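Local coordinates for CRISPR system Cmr subunit Cmr1-1 (Pyrococcus furiosus, PDB 4W8Z), which binds RNA as part of the type III-B Cmr ribonucleoprotein complex, where together with Cmr6 it caps an elongated assembly used in CRISPR defence against invading nucleic acids, at residues I104-N109 and H315-N320. Sequence-based numbering, arbitrary orientation.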
ATOM      1  N   ILE A 104     -13.717   8.350  -1.892  1.00 65.41           N
ATOM      2  CA  ILE A 104     -12.527   7.513  -1.978  1.00 60.79           C
ATOM      3  C   ILE A 104     -12.890   6.091  -2.406  1.00 72.26           C
ATOM      4  O   ILE A 104     -12.109   5.435  -3.091  1.00 77.22           O
ATOM      5  CB  ILE A 104     -11.731   7.469  -0.648  1.00 61.67           C
ATOM      6  CG1 ILE A 104     -12.588   6.960   0.510  1.00 63.26           C
ATOM      7  CG2 ILE A 104     -11.156   8.839  -0.311  1.00 59.90           C
ATOM      8  CD1 ILE A 104     -11.807   6.795   1.799  1.00 61.12           C
ATOM      9  N   TRP A 105     -14.073   5.619  -2.016  1.00 78.36           N
ATOM     10  CA  TRP A 105     -14.508   4.267  -2.369  1.00 78.46           C
ATOM     11  C   TRP A 105     -15.665   4.270  -3.360  1.00 80.09           C
ATOM     12  O   TRP A 105     -16.434   3.310  -3.418  1.00 70.07           O
ATOM     13  CB  TRP A 105     -14.917   3.484  -1.123  1.00 69.74           C
ATOM     14  CG  TRP A 105     -13.797   3.245  -0.162  1.00 75.26           C
ATOM     15  CD1 TRP A 105     -12.490   3.601  -0.321  1.00 70.03           C
ATOM     16  CD2 TRP A 105     -13.884   2.597   1.112  1.00 74.50           C
ATOM     17  NE1 TRP A 105     -11.760   3.217   0.774  1.00 70.00           N
ATOM     18  CE2 TRP A 105     -12.593   2.601   1.670  1.00 75.81           C
ATOM     19  CE3 TRP A 105     -14.928   2.020   1.837  1.00 74.72           C
ATOM     20  CZ2 TRP A 105     -12.317   2.043   2.918  1.00 83.39           C
ATOM     21  CZ3 TRP A 105     -14.651   1.470   3.079  1.00 76.32           C
ATOM     22  CH2 TRP A 105     -13.358   1.484   3.604  1.00 73.48           C
ATOM     23  N   PHE A 106     -15.780   5.352  -4.126  1.00 73.46           N
ATOM     24  CA  PHE A 106     -16.806   5.493  -5.154  1.00 69.69           C
ATOM     25  C   PHE A 106     -16.974   4.232  -6.000  1.00 67.25           C
ATOM     26  O   PHE A 106     -18.088   3.747  -6.185  1.00 70.15           O
ATOM     27  CB  PHE A 106     -16.472   6.686  -6.056  1.00 65.68           C
ATOM     28  CG  PHE A 106     -17.389   6.838  -7.235  1.00 67.13           C
ATOM     29  CD1 PHE A 106     -17.101   6.220  -8.441  1.00 67.52           C
ATOM     30  CD2 PHE A 106     -18.531   7.617  -7.146  1.00 71.42           C
ATOM     31  CE1 PHE A 106     -17.943   6.358  -9.530  1.00 71.27           C
ATOM     32  CE2 PHE A 106     -19.377   7.763  -8.232  1.00 68.64           C
ATOM     33  CZ  PHE A 106     -19.080   7.132  -9.425  1.00 69.15           C
ATOM     34  N   SER A 107     -15.861   3.710  -6.506  1.00 71.35           N
ATOM     35  CA  SER A 107     -15.874   2.554  -7.399  1.00 72.13           C
ATOM     36  C   SER A 107     -16.503   1.321  -6.753  1.00 71.33           C
ATOM     37  O   SER A 107     -17.151   0.525  -7.427  1.00 77.68           O
ATOM     38  CB  SER A 107     -14.451   2.227  -7.867  1.00 72.12           C
ATOM     39  OG  SER A 107     -14.026   3.109  -8.894  1.00 77.62           O
ATOM     40  N   ILE A 108     -16.310   1.165  -5.449  1.00 69.40           N
ATOM     41  CA  ILE A 108     -16.868   0.032  -4.725  1.00 70.99           C
ATOM     42  C   ILE A 108     -18.376   0.207  -4.620  1.00 76.77           C
ATOM     43  O   ILE A 108     -19.145  -0.738  -4.808  1.00 80.66           O
ATOM     44  CB  ILE A 108     -16.245  -0.100  -3.320  1.00 75.07           C
ATOM     45  CG1 ILE A 108     -14.725  -0.244  -3.423  1.00 71.51           C
ATOM     46  CG2 ILE A 108     -16.848  -1.282  -2.576  1.00 66.77           C
ATOM     47  CD1 ILE A 108     -14.022  -0.195  -2.091  1.00 78.91           C
ATOM     48  N   ASN A 109     -18.785   1.438  -4.339  1.00 76.02           N
ATOM     49  CA  ASN A 109     -20.192   1.795  -4.242  1.00 80.70           C
ATOM     50  C   ASN A 109     -20.933   1.534  -5.553  1.00 83.55           C
ATOM     51  O   ASN A 109     -22.098   1.135  -5.551  1.00 87.31           O
ATOM     52  CB  ASN A 109     -20.321   3.263  -3.836  1.00 87.40           C
ATOM     53  CG  ASN A 109     -21.725   3.634  -3.413  1.00 91.53           C
ATOM     54  OD1 ASN A 109     -22.572   2.768  -3.203  1.00 97.74           O
ATOM     55  ND2 ASN A 109     -21.976   4.930  -3.276  1.00100.56           N
ATOM     56  N   HIS A 315     -12.297   7.710 -16.328  1.00 70.23           N
ATOM     57  CA  HIS A 315     -12.920   8.817 -15.613  1.00 66.20           C
ATOM     58  C   HIS A 315     -11.960   9.394 -14.578  1.00 74.24           C
ATOM     59  O   HIS A 315     -11.185   8.664 -13.955  1.00 64.31           O
ATOM     60  CB  HIS A 315     -14.220   8.386 -14.940  1.00 65.98           C
ATOM     61  CG  HIS A 315     -15.134   9.526 -14.630  1.00 71.05           C
ATOM     62  ND1 HIS A 315     -14.982  10.324 -13.513  1.00 69.00           N
ATOM     63  CD2 HIS A 315     -16.201  10.021 -15.302  1.00 68.52           C
ATOM     64  CE1 HIS A 315     -15.920  11.252 -13.509  1.00 70.02           C
ATOM     65  NE2 HIS A 315     -16.675  11.091 -14.582  1.00 69.33           N
ATOM     66  N   ILE A 316     -12.022  10.711 -14.403  1.00 71.84           N
ATOM     67  CA  ILE A 316     -11.091  11.425 -13.533  1.00 75.86           C
ATOM     68  C   ILE A 316     -11.200  10.960 -12.076  1.00 74.96           C
ATOM     69  O   ILE A 316     -10.269  11.128 -11.286  1.00 72.10           O
ATOM     70  CB  ILE A 316     -11.316  12.954 -13.615  1.00 66.99           C
ATOM     71  CG1 ILE A 316     -10.184  13.710 -12.905  1.00 60.73           C
ATOM     72  CG2 ILE A 316     -12.679  13.325 -13.063  1.00 65.49           C
ATOM     73  CD1 ILE A 316      -9.891  15.073 -13.493  1.00 60.27           C
ATOM     74  N   VAL A 317     -12.330  10.349 -11.733  1.00 73.95           N
ATOM     75  CA  VAL A 317     -12.514   9.800 -10.395  1.00 70.34           C
ATOM     76  C   VAL A 317     -11.609   8.584 -10.182  1.00 66.98           C
ATOM     77  O   VAL A 317     -11.306   8.216  -9.049  1.00 67.65           O
ATOM     78  CB  VAL A 317     -13.994   9.414 -10.141  1.00 71.88           C
ATOM     79  CG1 VAL A 317     -14.366   8.146 -10.895  1.00 66.60           C
ATOM     80  CG2 VAL A 317     -14.251   9.250  -8.652  1.00 73.79           C
ATOM     81  N   ASP A 318     -11.166   7.976 -11.280  1.00 70.01           N
ATOM     82  CA  ASP A 318     -10.328   6.783 -11.210  1.00 70.62           C
ATOM     83  C   ASP A 318      -8.844   7.120 -11.331  1.00 68.79           C
ATOM     84  O   ASP A 318      -7.989   6.243 -11.192  1.00 71.21           O
ATOM     85  CB  ASP A 318     -10.719   5.783 -12.301  1.00 73.28           C
ATOM     86  CG  ASP A 318     -12.061   5.116 -12.035  1.00 81.36           C
ATOM     87  OD1 ASP A 318     -12.410   4.907 -10.850  1.00 84.66           O
ATOM     88  OD2 ASP A 318     -12.766   4.791 -13.019  1.00 83.61           O
ATOM     89  N   TRP A 319      -8.541   8.387 -11.597  1.00 68.16           N
ATOM     90  CA  TRP A 319      -7.154   8.824 -11.714  1.00 61.31           C
ATOM     91  C   TRP A 319      -6.414   8.609 -10.395  1.00 62.07           C
ATOM     92  O   TRP A 319      -6.972   8.836  -9.322  1.00 74.02           O
ATOM     93  CB  TRP A 319      -7.086  10.294 -12.135  1.00 61.82           C
ATOM     94  CG  TRP A 319      -7.457  10.530 -13.576  1.00 69.24           C
ATOM     95  CD1 TRP A 319      -8.075   9.647 -14.423  1.00 72.08           C
ATOM     96  CD2 TRP A 319      -7.226  11.720 -14.342  1.00 68.71           C
ATOM     97  NE1 TRP A 319      -8.250  10.219 -15.659  1.00 64.26           N
ATOM     98  CE2 TRP A 319      -7.733  11.489 -15.638  1.00 67.99           C
ATOM     99  CE3 TRP A 319      -6.645  12.961 -14.058  1.00 74.51           C
ATOM    100  CZ2 TRP A 319      -7.667  12.450 -16.648  1.00 63.30           C
ATOM    101  CZ3 TRP A 319      -6.574  13.909 -15.063  1.00 59.95           C
ATOM    102  CH2 TRP A 319      -7.087  13.650 -16.339  1.00 62.11           C
ATOM    103  N   ASN A 320      -5.167   8.155 -10.477  1.00 67.32           N
ATOM    104  CA  ASN A 320      -4.331   7.979  -9.292  1.00 57.79           C
ATOM    105  C   ASN A 320      -4.239   9.233  -8.433  1.00 64.86           C
ATOM    106  O   ASN A 320      -4.229  10.354  -8.949  1.00 64.30           O
ATOM    107  CB  ASN A 320      -2.917   7.555  -9.689  1.00 56.93           C
ATOM    108  CG  ASN A 320      -2.858   6.146 -10.221  1.00 61.75           C
ATOM    109  OD1 ASN A 320      -3.762   5.346  -9.992  1.00 71.61           O
ATOM    110  ND2 ASN A 320      -1.777   5.825 -10.923  1.00 66.03           N
TER
HETATM  111  O   HOH W   1     -15.152   3.561 -11.737  1.00 75.42           O
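At the surface, the first turn of helix 106-113, in the RAMP superfamily region, meets the turn at 315-318, in the loop between strand 294-302 and helix 327-330 of the Cmr1-like C-terminal region; Phe106 and Ser107 face Val317 and Asp318. CD1 of Phe106 lies 4.1 Å from CG1 of Val317, with CG2 almost as near: the valine's beta-branch holds two methyls close to the backbone, where both reach this one ring atom. The two side chains cross at about a right angle. CB of Phe106 points toward the turn, and chi1 of 174° swings the ring clear of the backbone N. Beside it, OG of Ser107 and OD1 of Asp318 are 3.1 Å apart at a poor angle for a hydrogen bond. NH2 of Arg158 meets both, hydrogen-bonding the short hydroxyl and salt-bridging OD1. The carboxylate's second acceptor, OD2 of Asp318, takes a hydrogen bond (3.0 Å) from a water also bonded to OG of Ser107 (3.1 Å). Hydrogen bonds from N of Val317 to ND1 of His315 (3.2 Å, 166°), near the ring plane, and from Asp318 N to His315 O (2.8 Å) brace the turn. Helix 237-264 runs past both segments, touching Ile104 and Trp105 through Tyr248 and Leu241, and Ile316 and Trp319 through Arg255.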